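Minor fimbrium subunit Mfa5 (Porphyromonas gingivalis ATCC 33277, PDB 6TO1) serves as an accessory subunit of the minor fimbriae, filamentous surface pili that mediate biofilm formation and adhesion onto host cells and other bacteria. Local coordinates at residues 370-375 with 385-390; 359-364 with 395-400; 211-216 with 228-233. One frame throughout, in Å; residues are numbered along the deposited sequence.

Contact 1 of 3, residues 370-375 with 385-390; sequences LANNSL and FFTATP. With PO4 (phosphate ion), chain D.
Phe-385 packs its ring against Leu-375 and Asn-372 in a helix-on-strand contact at the margin of the central mixed sheet, joining helix 369-378 to strand 385-387. The two elements run nearly antiparallel, at 150°, as expected when a helix returns the chain to begin the next parallel strand of a beta-alpha-beta unit. Leu-375 crosses the ring at about a right angle, its CB 3.7 Å from Phe-385 CD1 and equally near CE1. A chi1 of 163° swings the ring of Phe-385 away from its own backbone N and out toward the helix. At the tip of the ring, Phe-385 CZ lies 3.9 Å from Asn-372 CB, and the amide plane of that asparagine is inclined 47° to the ring. The backbone oxygen Asn-372 O stands 4.0 Å above one ring face, displaced toward the rim. Farther along the strand, the methyl Thr-387 CG2 comes within 4.0 Å of Asn-372 ND2. Asn-372 ND2 also gives a weak hydrogen bond, 3.4 Å long, to O1 of a phosphate ion, probably from the crystallisation liquor, which Lys-376 also holds. Behind the helix, Leu-370, Asn-373 and Ser-374 pack on helix 262-272; Phe-385 also touches Thr-360 of strand 357-362, whereas Phe-386, on the other face of the sheet, packs on helix 390-395.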
ATOM      1  N   LEU A 370      39.067  12.205 -18.929  1.00 17.79           N
ATOM      2  CA  LEU A 370      38.719  13.414 -18.177  1.00 18.25           C
ATOM      3  C   LEU A 370      37.211  13.637 -18.192  1.00 20.68           C
ATOM      4  O   LEU A 370      36.590  13.964 -17.165  1.00 19.23           O
ATOM      5  CB  LEU A 370      39.416  14.645 -18.773  1.00 15.50           C
ATOM      6  CG  LEU A 370      38.993  16.026 -18.288  1.00 20.47           C
ATOM      7  CD1 LEU A 370      39.172  16.142 -16.786  1.00 20.05           C
ATOM      8  CD2 LEU A 370      39.750  17.090 -18.996  1.00 20.06           C
ATOM      9  N   ALA A 371      36.604  13.479 -19.361  1.00 19.13           N
ATOM     10  CA  ALA A 371      35.174  13.733 -19.494  1.00 19.36           C
ATOM     11  C   ALA A 371      34.360  12.703 -18.738  1.00 17.16           C
ATOM     12  O   ALA A 371      33.453  13.056 -17.980  1.00 17.74           O
ATOM     13  CB  ALA A 371      34.774  13.723 -20.967  1.00 18.65           C
ATOM     14  N   ASN A 372      34.628  11.413 -18.982  1.00 18.69           N
ATOM     15  CA  ASN A 372      33.827  10.387 -18.335  1.00 20.06           C
ATOM     16  C   ASN A 372      34.026  10.401 -16.823  1.00 20.01           C
ATOM     17  O   ASN A 372      33.061  10.235 -16.058  1.00 18.50           O
ATOM     18  CB  ASN A 372      34.174   9.017 -18.914  1.00 21.08           C
ATOM     19  CG  ASN A 372      33.679   8.846 -20.338  1.00 22.37           C
ATOM     20  OD1 ASN A 372      33.048   9.731 -20.891  1.00 23.18           O
ATOM     21  ND2 ASN A 372      33.979   7.694 -20.935  1.00 27.11           N
ATOM     22  N   ASN A 373      35.275  10.561 -16.374  1.00 18.04           N
ATOM     23  CA  ASN A 373      35.553  10.546 -14.946  1.00 18.27           C
ATOM     24  C   ASN A 373      34.996  11.779 -14.261  1.00 17.09           C
ATOM     25  O   ASN A 373      34.543  11.694 -13.113  1.00 17.06           O
ATOM     26  CB  ASN A 373      37.058  10.407 -14.716  1.00 19.27           C
ATOM     27  CG  ASN A 373      37.561   9.028 -15.111  1.00 19.90           C
ATOM     28  OD1 ASN A 373      36.778   8.187 -15.554  1.00 23.89           O
ATOM     29  ND2 ASN A 373      38.853   8.792 -14.947  1.00 19.24           N
ATOM     30  N   SER A 374      35.010  12.938 -14.939  1.00 16.67           N
ATOM     31  CA  SER A 374      34.323  14.107 -14.394  1.00 16.14           C
ATOM     32  C   SER A 374      32.836  13.827 -14.212  1.00 18.88           C
ATOM     33  O   SER A 374      32.259  14.140 -13.165  1.00 18.26           O
ATOM     34  CB  SER A 374      34.539  15.320 -15.292  1.00 15.57           C
ATOM     35  OG  SER A 374      35.858  15.776 -15.179  1.00 18.13           O
ATOM     36  N   LEU A 375      32.196  13.223 -15.220  1.00 18.03           N
ATOM     37  CA  LEU A 375      30.779  12.888 -15.093  1.00 14.54           C
ATOM     38  C   LEU A 375      30.533  11.814 -14.035  1.00 15.66           C
ATOM     39  O   LEU A 375      29.500  11.835 -13.371  1.00 16.25           O
ATOM     40  CB  LEU A 375      30.216  12.457 -16.455  1.00 17.48           C
ATOM     41  CG  LEU A 375      30.129  13.611 -17.485  1.00 16.95           C
ATOM     42  CD1 LEU A 375      29.745  13.011 -18.833  1.00 21.83           C
ATOM     43  CD2 LEU A 375      29.121  14.645 -17.071  1.00 23.39           C
ATOM     44  N   PHE A 385      26.428   6.954 -13.405  1.00 18.39           N
ATOM     45  CA  PHE A 385      26.950   7.393 -14.685  1.00 17.79           C
ATOM     46  C   PHE A 385      26.870   6.238 -15.673  1.00 24.88           C
ATOM     47  O   PHE A 385      27.128   5.082 -15.310  1.00 22.66           O
ATOM     48  CB  PHE A 385      28.419   7.840 -14.561  1.00 18.71           C
ATOM     49  CG  PHE A 385      29.128   7.920 -15.859  1.00 17.19           C
ATOM     50  CD1 PHE A 385      28.983   9.024 -16.677  1.00 17.25           C
ATOM     51  CD2 PHE A 385      29.951   6.883 -16.289  1.00 22.14           C
ATOM     52  CE1 PHE A 385      29.646   9.110 -17.881  1.00 22.65           C
ATOM     53  CE2 PHE A 385      30.601   6.960 -17.512  1.00 23.71           C
ATOM     54  CZ  PHE A 385      30.460   8.084 -18.295  1.00 17.73           C
ATOM     55  N   PHE A 386      26.543   6.539 -16.924  1.00 21.23           N
ATOM     56  CA  PHE A 386      26.762   5.575 -17.993  1.00 17.17           C
ATOM     57  C   PHE A 386      27.041   6.292 -19.305  1.00 23.56           C
ATOM     58  O   PHE A 386      26.671   7.451 -19.494  1.00 20.83           O
ATOM     59  CB  PHE A 386      25.583   4.582 -18.113  1.00 25.53           C
ATOM     60  CG  PHE A 386      24.241   5.201 -18.423  1.00 24.85           C
ATOM     61  CD1 PHE A 386      23.877   5.458 -19.733  1.00 24.41           C
ATOM     62  CD2 PHE A 386      23.328   5.470 -17.412  1.00 25.98           C
ATOM     63  CE1 PHE A 386      22.639   6.000 -20.033  1.00 26.98           C
ATOM     64  CE2 PHE A 386      22.084   6.025 -17.707  1.00 28.08           C
ATOM     65  CZ  PHE A 386      21.744   6.264 -19.020  1.00 23.13           C
ATOM     66  N   THR A 387      27.759   5.607 -20.185  1.00 22.13           N
ATOM     67  CA  THR A 387      28.014   6.138 -21.513  1.00 18.76           C
ATOM     68  C   THR A 387      26.777   5.931 -22.377  1.00 22.08           C
ATOM     69  O   THR A 387      26.028   4.973 -22.198  1.00 25.60           O
ATOM     70  CB  THR A 387      29.215   5.458 -22.170  1.00 23.06           C
ATOM     71  OG1 THR A 387      28.980   4.048 -22.192  1.00 29.31           O
ATOM     72  CG2 THR A 387      30.490   5.745 -21.386  1.00 24.06           C
ATOM     73  N   ALA A 388      26.583   6.833 -23.333  1.00 24.37           N
ATOM     74  CA  ALA A 388      25.378   6.838 -24.150  1.00 25.07           C
ATOM     75  C   ALA A 388      25.482   5.838 -25.307  1.00 22.83           C
ATOM     76  O   ALA A 388      25.340   6.182 -26.480  1.00 24.84           O
ATOM     77  CB  ALA A 388      25.124   8.244 -24.667  1.00 20.39           C
ATOM     78  N   THR A 389      25.722   4.579 -24.950  1.00 24.72           N
ATOM     79  CA  THR A 389      25.650   3.527 -25.954  1.00 28.55           C
ATOM     80  C   THR A 389      24.192   3.190 -26.238  1.00 32.07           C
ATOM     81  O   THR A 389      23.335   3.341 -25.363  1.00 28.68           O
ATOM     82  CB  THR A 389      26.358   2.258 -25.495  1.00 26.35           C
ATOM     83  OG1 THR A 389      25.607   1.656 -24.433  1.00 29.00           O
ATOM     84  CG2 THR A 389      27.763   2.553 -25.029  1.00 32.21           C
ATOM     85  N   PRO A 390      23.884   2.710 -27.444  1.00 38.17           N
ATOM     86  CA  PRO A 390      22.487   2.323 -27.720  1.00 32.45           C
ATOM     87  C   PRO A 390      21.892   1.457 -26.635  1.00 28.62           C
ATOM     88  O   PRO A 390      20.768   1.719 -26.192  1.00 35.04           O
ATOM     89  CB  PRO A 390      22.588   1.595 -29.065  1.00 38.18           C
ATOM     90  CG  PRO A 390      23.742   2.311 -29.757  1.00 42.35           C
ATOM     91  CD  PRO A 390      24.745   2.614 -28.645  1.00 34.71           C
TER
HETATM   92  P   PO4 D1103      36.454   5.694 -18.312  1.00 43.10           P
HETATM   93  O1  PO4 D1103      34.993   5.417 -18.596  1.00 47.07           O
HETATM   94  O2  PO4 D1103      36.672   5.910 -16.830  1.00 65.81           O
HETATM   95  O3  PO4 D1103      37.310   4.509 -18.698  1.00 57.98           O
HETATM   96  O4  PO4 D1103      36.912   6.917 -19.065  1.00 44.53           O

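Contact 2 of 3, residues 359-364 with 395-400; sequences HTIGYD and AAFDNI
His-359 and Phe-397 form a T-shaped aromatic pair in which the phenylalanine presents its edge to a face of the imidazole. The ring centroids are 5.3 Å apart and the planes stand at 76°. Phe-397 CE1 leads the approach: it sits above the imidazole toward the rim, 3.8 Å from His-359 ND1, so the face is met off-centre. Phe-397 has a left-handed backbone conformation (phi 64°) where the chain turns after helix 390-395.

Apolar contact comes from the same phenylalanine at another point of its rim. Ile-361 CD1 lies in the ring plane, 3.9 Å from Phe-397 CE2; the extended CG1 branch of the isoleucine (chi2 173°) puts the methyl there, and the two side chains come from opposite directions. Phe-397 thus spans two strand residues, His-359 and Ile-361, with its CE1 and CE2 corners.

Polar bonding is left to partners beyond the pair. His-359 NE2 is hydrogen-bonded to ND1 of His-229 on the adjacent strand, which probably helps fix the rotation of the imidazole, and Asp-398 makes a salt bridge with Lys-159. Phe-397 also meets Phe-156 of helix 143-160 edge-to-face, which places its ring in the apolar layer between that helix and the central sheet, a feature of the alpha/beta sandwich of von Willebrand factor type A domains.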
ATOM      1  N   HIS A 359      22.143  11.758 -11.885  1.00 19.08           N
ATOM      2  CA  HIS A 359      22.503  10.833 -12.945  1.00 17.26           C
ATOM      3  C   HIS A 359      23.263  11.580 -14.032  1.00 17.92           C
ATOM      4  O   HIS A 359      22.879  12.695 -14.407  1.00 17.96           O
ATOM      5  CB  HIS A 359      21.268  10.214 -13.589  1.00 18.73           C
ATOM      6  CG  HIS A 359      20.249   9.736 -12.614  1.00 20.45           C
ATOM      7  ND1 HIS A 359      20.090   8.399 -12.313  1.00 20.15           N
ATOM      8  CD2 HIS A 359      19.331  10.404 -11.880  1.00 20.40           C
ATOM      9  CE1 HIS A 359      19.122   8.272 -11.422  1.00 19.15           C
ATOM     10  NE2 HIS A 359      18.636   9.472 -11.153  1.00 23.57           N
ATOM     11  N   THR A 360      24.316  10.976 -14.557  1.00 18.07           N
ATOM     12  CA  THR A 360      25.027  11.605 -15.658  1.00 18.67           C
ATOM     13  C   THR A 360      25.152  10.598 -16.789  1.00 20.94           C
ATOM     14  O   THR A 360      25.329   9.403 -16.571  1.00 19.60           O
ATOM     15  CB  THR A 360      26.424  12.117 -15.263  1.00 17.29           C
ATOM     16  OG1 THR A 360      27.183  11.024 -14.736  1.00 16.65           O
ATOM     17  CG2 THR A 360      26.324  13.203 -14.227  1.00 16.98           C
ATOM     18  N   ILE A 361      25.097  11.110 -18.008  1.00 16.92           N
ATOM     19  CA  ILE A 361      25.136  10.290 -19.211  1.00 14.34           C
ATOM     20  C   ILE A 361      26.169  10.916 -20.122  1.00 17.02           C
ATOM     21  O   ILE A 361      26.048  12.088 -20.476  1.00 19.69           O
ATOM     22  CB  ILE A 361      23.760  10.221 -19.897  1.00 18.60           C
ATOM     23  CG1 ILE A 361      22.713   9.723 -18.909  1.00 22.02           C
ATOM     24  CG2 ILE A 361      23.836   9.356 -21.121  1.00 20.57           C
ATOM     25  CD1 ILE A 361      21.303   9.786 -19.469  1.00 23.74           C
ATOM     26  N   GLY A 362      27.180  10.144 -20.515  1.00 19.70           N
ATOM     27  CA  GLY A 362      28.298  10.680 -21.261  1.00 17.60           C
ATOM     28  C   GLY A 362      28.158  10.375 -22.740  1.00 20.31           C
ATOM     29  O   GLY A 362      28.151   9.213 -23.144  1.00 20.61           O
ATOM     30  N   TYR A 363      28.053  11.427 -23.545  1.00 19.57           N
ATOM     31  CA  TYR A 363      27.806  11.276 -24.978  1.00 21.20           C
ATOM     32  C   TYR A 363      29.071  11.276 -25.841  1.00 25.80           C
ATOM     33  O   TYR A 363      28.965  11.137 -27.065  1.00 25.70           O
ATOM     34  CB  TYR A 363      26.829  12.373 -25.435  1.00 19.64           C
ATOM     35  CG  TYR A 363      25.414  12.058 -25.002  1.00 22.84           C
ATOM     36  CD1 TYR A 363      24.489  11.529 -25.891  1.00 19.49           C
ATOM     37  CD2 TYR A 363      25.018  12.233 -23.675  1.00 22.89           C
ATOM     38  CE1 TYR A 363      23.217  11.228 -25.490  1.00 21.07           C
ATOM     39  CE2 TYR A 363      23.758  11.908 -23.265  1.00 20.22           C
ATOM     40  CZ  TYR A 363      22.853  11.420 -24.170  1.00 23.23           C
ATOM     41  OH  TYR A 363      21.597  11.093 -23.744  1.00 23.91           O
ATOM     42  N   ASP A 364      30.254  11.408 -25.251  1.00 22.35           N
ATOM     43  CA  ASP A 364      31.518  11.177 -25.957  1.00 21.81           C
ATOM     44  C   ASP A 364      31.811   9.681 -25.849  1.00 23.16           C
ATOM     45  O   ASP A 364      32.140   9.185 -24.765  1.00 21.93           O
ATOM     46  CB  ASP A 364      32.642  12.010 -25.342  1.00 20.35           C
ATOM     47  CG  ASP A 364      33.967  11.873 -26.084  1.00 26.20           C
ATOM     48  OD1 ASP A 364      34.139  10.905 -26.842  1.00 26.39           O
ATOM     49  OD2 ASP A 364      34.826  12.755 -25.901  1.00 23.22           O
ATOM     50  N   ALA A 395      17.917   1.042 -21.992  1.00 29.96           N
ATOM     51  CA  ALA A 395      17.558   0.478 -20.705  1.00 35.06           C
ATOM     52  C   ALA A 395      17.298   1.519 -19.621  1.00 36.81           C
ATOM     53  O   ALA A 395      16.775   1.164 -18.563  1.00 36.56           O
ATOM     54  CB  ALA A 395      18.668  -0.467 -20.228  1.00 37.18           C
ATOM     55  N   ALA A 396      17.611   2.787 -19.854  1.00 30.42           N
ATOM     56  CA  ALA A 396      17.670   3.731 -18.748  1.00 28.69           C
ATOM     57  C   ALA A 396      16.297   4.255 -18.329  1.00 28.88           C
ATOM     58  O   ALA A 396      15.410   4.483 -19.154  1.00 28.69           O
ATOM     59  CB  ALA A 396      18.556   4.923 -19.130  1.00 24.40           C
ATOM     60  N   PHE A 397      16.158   4.497 -17.018  1.00 25.11           N
ATOM     61  CA  PHE A 397      15.005   5.209 -16.425  1.00 27.54           C
ATOM     62  C   PHE A 397      13.700   4.439 -16.618  1.00 35.59           C
ATOM     63  O   PHE A 397      12.651   5.026 -16.900  1.00 38.27           O
ATOM     64  CB  PHE A 397      14.886   6.646 -16.961  1.00 25.80           C
ATOM     65  CG  PHE A 397      16.160   7.429 -16.790  1.00 21.63           C
ATOM     66  CD1 PHE A 397      16.641   7.684 -15.520  1.00 29.09           C
ATOM     67  CD2 PHE A 397      16.899   7.829 -17.876  1.00 23.62           C
ATOM     68  CE1 PHE A 397      17.824   8.335 -15.340  1.00 25.95           C
ATOM     69  CE2 PHE A 397      18.100   8.491 -17.698  1.00 25.00           C
ATOM     70  CZ  PHE A 397      18.559   8.729 -16.437  1.00 22.69           C
ATOM     71  N   ASP A 398      13.760   3.123 -16.422  1.00 35.50           N
ATOM     72  CA  ASP A 398      12.596   2.280 -16.686  1.00 50.19           C
ATOM     73  C   ASP A 398      11.485   2.513 -15.666  1.00 51.25           C
ATOM     74  O   ASP A 398      10.301   2.541 -16.026  1.00 56.98           O
ATOM     75  CB  ASP A 398      13.003   0.804 -16.682  1.00 45.76           C
ATOM     76  CG  ASP A 398      13.385   0.291 -18.056  1.00 63.00           C
ATOM     77  OD1 ASP A 398      13.130   0.995 -19.060  1.00 57.31           O
ATOM     78  OD2 ASP A 398      13.947  -0.828 -18.129  1.00 66.59           O
ATOM     79  N   ASN A 399      11.835   2.649 -14.386  1.00 39.53           N
ATOM     80  CA  ASN A 399      10.837   2.849 -13.329  1.00 51.82           C
ATOM     81  C   ASN A 399      11.321   3.970 -12.419  1.00 46.31           C
ATOM     82  O   ASN A 399      11.826   3.728 -11.321  1.00 44.26           O
ATOM     83  CB  ASN A 399      10.594   1.569 -12.550  1.00 59.82           C
ATOM     84  CG  ASN A 399       9.935   0.508 -13.386  1.00 67.67           C
ATOM     85  OD1 ASN A 399      10.606  -0.375 -13.920  1.00 78.03           O
ATOM     86  ND2 ASN A 399       8.615   0.592 -13.525  1.00 62.44           N
ATOM     87  N   ILE A 400      11.170   5.209 -12.884  1.00 40.95           N
ATOM     88  CA  ILE A 400      11.619   6.319 -12.063  1.00 36.16           C
ATOM     89  C   ILE A 400      10.717   6.484 -10.855  1.00 23.61           C
ATOM     90  O   ILE A 400      11.149   6.986  -9.810  1.00 35.60           O
ATOM     91  CB  ILE A 400      11.694   7.609 -12.892  1.00 26.67           C
ATOM     92  CG1 ILE A 400      12.551   8.643 -12.150  1.00 35.26           C
ATOM     93  CG2 ILE A 400      10.331   8.175 -13.172  1.00 32.40           C
ATOM     94  CD1 ILE A 400      14.052   8.257 -12.107  1.00 37.75           C
TER

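Contact 3 of 3, residues 211-216 with 228-233; sequences GGLKMA and KHIILM
Flat groups have no part in the meeting of Leu-213 and Ala-216 with Ile-230 and Leu-232, where only aliphatic branches touch and there is neither ring face nor edge to be covered. The one ring of strand 228-233, that of His-229, belongs to the other side of the sheet. What remains is a fully buried interface made of methyl groups.

Leu-213 bridges two strand residues. Its CB leaves the helix pointing neither at the strand nor away from it, but chi1 (-68°), with CG anti to the carbonyl carbon, turns the isobutyl group toward the strand, where CD2 lies 4.1 Å from Ile-230 CG2. Leu-213 CD2 is also 4.4 Å from Leu-232 CD2, so it settles between two strand residues that point to the helix, and the leucine and Ile-230 cross at a slant. One turn on, Ala-216 faces the strand directly: its CB is 4.0 Å from Ile-230 CD1. Ile-230 offers CG2 to Leu-213 and CD1 to Ala-216.

Helix and strand run close to antiparallel, at 159°, axes 10.0 Å apart, the geometry of a helix and the parallel strand that follows it in a von Willebrand factor type A domain. The helix starts just after Thr-207, which together with Ser-135 and Ser-137 belongs to the magnesium site, at the position of the metal-ion-dependent adhesion site (MIDAS) of this fold; the side chain of Leu-232 is about 11 Å from the bound ion. Ala-216 also touches Val-129 and Val-131 of strand 126-133, while Leu-213 packs on Glu-347 and Ile-230 on Ala-351, both from helix 340-353.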
ATOM      1  N   GLY A 211      26.581  25.984 -14.728  1.00 17.38           N
ATOM      2  CA  GLY A 211      25.391  26.814 -14.884  1.00 19.77           C
ATOM      3  C   GLY A 211      24.135  26.003 -15.144  1.00 14.13           C
ATOM      4  O   GLY A 211      23.059  26.306 -14.607  1.00 15.91           O
ATOM      5  N   GLY A 212      24.244  24.959 -15.970  1.00 15.57           N
ATOM      6  CA  GLY A 212      23.127  24.057 -16.148  1.00 18.44           C
ATOM      7  C   GLY A 212      22.697  23.421 -14.841  1.00 17.17           C
ATOM      8  O   GLY A 212      21.507  23.361 -14.527  1.00 17.76           O
ATOM      9  N   LEU A 213      23.661  22.972 -14.040  1.00 16.25           N
ATOM     10  CA  LEU A 213      23.322  22.358 -12.765  1.00 15.25           C
ATOM     11  C   LEU A 213      22.751  23.370 -11.777  1.00 17.81           C
ATOM     12  O   LEU A 213      21.845  23.039 -11.003  1.00 17.28           O
ATOM     13  CB  LEU A 213      24.555  21.675 -12.182  1.00 15.24           C
ATOM     14  CG  LEU A 213      25.041  20.459 -12.934  1.00 15.10           C
ATOM     15  CD1 LEU A 213      26.393  19.992 -12.443  1.00 17.03           C
ATOM     16  CD2 LEU A 213      24.016  19.297 -12.831  1.00 19.11           C
ATOM     17  N   LYS A 214      23.272  24.605 -11.773  1.00 14.12           N
ATOM     18  CA  LYS A 214      22.730  25.635 -10.898  1.00 16.15           C
ATOM     19  C   LYS A 214      21.277  25.942 -11.239  1.00 17.86           C
ATOM     20  O   LYS A 214      20.437  26.059 -10.345  1.00 17.75           O
ATOM     21  CB  LYS A 214      23.585  26.900 -10.985  1.00 17.77           C
ATOM     22  CG  LYS A 214      22.980  28.113 -10.281  1.00 15.39           C
ATOM     23  CD  LYS A 214      22.835  27.914  -8.781  1.00 16.81           C
ATOM     24  CE  LYS A 214      22.191  29.149  -8.119  1.00 19.81           C
ATOM     25  NZ  LYS A 214      22.149  29.042  -6.624  1.00 22.40           N
ATOM     26  N   MET A 215      20.951  26.055 -12.527  1.00 16.79           N
ATOM     27  CA  MET A 215      19.552  26.273 -12.887  1.00 18.05           C
ATOM     28  C   MET A 215      18.670  25.102 -12.451  1.00 17.65           C
ATOM     29  O   MET A 215      17.539  25.302 -11.979  1.00 17.38           O
ATOM     30  CB  MET A 215      19.432  26.514 -14.387  1.00 15.97           C
ATOM     31  CG  MET A 215      18.002  26.840 -14.771  1.00 22.50           C
ATOM     32  SD  MET A 215      17.863  27.284 -16.485  1.00 24.06           S
ATOM     33  CE  MET A 215      18.300  29.028 -16.356  1.00 22.99           C
ATOM     34  N   ALA A 216      19.163  23.876 -12.613  1.00 19.26           N
ATOM     35  CA  ALA A 216      18.452  22.707 -12.111  1.00 17.95           C
ATOM     36  C   ALA A 216      18.221  22.789 -10.603  1.00 18.32           C
ATOM     37  O   ALA A 216      17.141  22.434 -10.116  1.00 18.08           O
ATOM     38  CB  ALA A 216      19.239  21.445 -12.471  1.00 18.05           C
ATOM     39  N   LYS A 228      13.810  13.225  -5.816  1.00 20.18           N
ATOM     40  CA  LYS A 228      14.218  14.371  -6.622  1.00 19.39           C
ATOM     41  C   LYS A 228      15.466  13.981  -7.391  1.00 20.41           C
ATOM     42  O   LYS A 228      16.495  13.638  -6.781  1.00 22.46           O
ATOM     43  CB  LYS A 228      14.468  15.600  -5.737  1.00 18.74           C
ATOM     44  CG  LYS A 228      13.245  16.119  -5.015  1.00 22.66           C
ATOM     45  CD  LYS A 228      13.579  17.239  -4.036  1.00 26.96           C
ATOM     46  CE  LYS A 228      12.395  17.550  -3.119  1.00 24.46           C
ATOM     47  NZ  LYS A 228      12.798  18.438  -1.992  1.00 30.36           N
ATOM     48  N   HIS A 229      15.368  14.003  -8.722  1.00 15.85           N
ATOM     49  CA  HIS A 229      16.441  13.575  -9.606  1.00 19.11           C
ATOM     50  C   HIS A 229      16.858  14.687 -10.561  1.00 17.12           C
ATOM     51  O   HIS A 229      16.013  15.404 -11.097  1.00 18.11           O
ATOM     52  CB  HIS A 229      16.029  12.377 -10.482  1.00 18.50           C
ATOM     53  CG  HIS A 229      15.602  11.167  -9.719  1.00 22.36           C
ATOM     54  ND1 HIS A 229      16.446  10.100  -9.486  1.00 18.92           N
ATOM     55  CD2 HIS A 229      14.422  10.846  -9.145  1.00 26.38           C
ATOM     56  CE1 HIS A 229      15.793   9.160  -8.825  1.00 24.88           C
ATOM     57  NE2 HIS A 229      14.566   9.597  -8.591  1.00 22.09           N
ATOM     58  N   ILE A 230      18.162  14.810 -10.778  1.00 17.87           N
ATOM     59  CA  ILE A 230      18.727  15.610 -11.861  1.00 18.64           C
ATOM     60  C   ILE A 230      19.429  14.659 -12.810  1.00 18.87           C
ATOM     61  O   ILE A 230      20.245  13.838 -12.376  1.00 18.87           O
ATOM     62  CB  ILE A 230      19.698  16.683 -11.344  1.00 15.44           C
ATOM     63  CG1 ILE A 230      18.935  17.647 -10.444  1.00 17.61           C
ATOM     64  CG2 ILE A 230      20.416  17.370 -12.501  1.00 17.31           C
ATOM     65  CD1 ILE A 230      19.850  18.633  -9.677  1.00 23.03           C
ATOM     66  N   ILE A 231      19.105  14.761 -14.099  1.00 15.58           N
ATOM     67  CA  ILE A 231      19.749  13.963 -15.138  1.00 16.27           C
ATOM     68  C   ILE A 231      20.562  14.897 -16.029  1.00 19.07           C
ATOM     69  O   ILE A 231      19.991  15.722 -16.744  1.00 20.24           O
ATOM     70  CB  ILE A 231      18.719  13.183 -15.984  1.00 18.59           C
ATOM     71  CG1 ILE A 231      17.890  12.244 -15.120  1.00 20.71           C
ATOM     72  CG2 ILE A 231      19.417  12.436 -17.147  1.00 18.25           C
ATOM     73  CD1 ILE A 231      16.563  11.785 -15.829  1.00 21.12           C
ATOM     74  N   LEU A 232      21.883  14.720 -16.050  1.00 18.43           N
ATOM     75  CA  LEU A 232      22.767  15.535 -16.870  1.00 19.82           C
ATOM     76  C   LEU A 232      23.226  14.733 -18.072  1.00 16.21           C
ATOM     77  O   LEU A 232      23.802  13.656 -17.924  1.00 17.64           O
ATOM     78  CB  LEU A 232      23.984  16.007 -16.062  1.00 16.69           C
ATOM     79  CG  LEU A 232      25.063  16.780 -16.784  1.00 16.92           C
ATOM     80  CD1 LEU A 232      24.566  18.122 -17.299  1.00 19.15           C
ATOM     81  CD2 LEU A 232      26.263  16.943 -15.818  1.00 16.83           C
ATOM     82  N   MET A 233      22.997  15.277 -19.257  1.00 16.40           N
ATOM     83  CA  MET A 233      23.337  14.652 -20.525  1.00 15.83           C
ATOM     84  C   MET A 233      24.387  15.533 -21.184  1.00 18.67           C
ATOM     85  O   MET A 233      24.077  16.639 -21.647  1.00 19.15           O
ATOM     86  CB  MET A 233      22.085  14.516 -21.399  1.00 16.63           C
ATOM     87  CG  MET A 233      21.088  13.529 -20.811  1.00 18.39           C
ATOM     88  SD  MET A 233      19.352  13.809 -21.223  1.00 20.77           S
ATOM     89  CE  MET A 233      19.429  13.701 -23.006  1.00 24.69           C
TER

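How the contacts relate
From the N terminus, contact 3 comes first and is complete before the others begin: helix 209-220 turns back through a short connection onto strand 227-234. Strand 357-362 then opens contact 2, and contact 1 opens and closes within that longer excursion as the chain passes through helix 369-378 to strand 385-387; the loop after helix 390-395 finally closes contact 2. All three meet on one sheet, in which strands 227-234, 357-362 and 385-387 are consecutive. Contacts 1 and 3 share one face, where Leu-375 packs on Leu-232. Contact 2 lies on the opposite face, where Phe-397 touches Ile-231 and Ala-396 touches Phe-386.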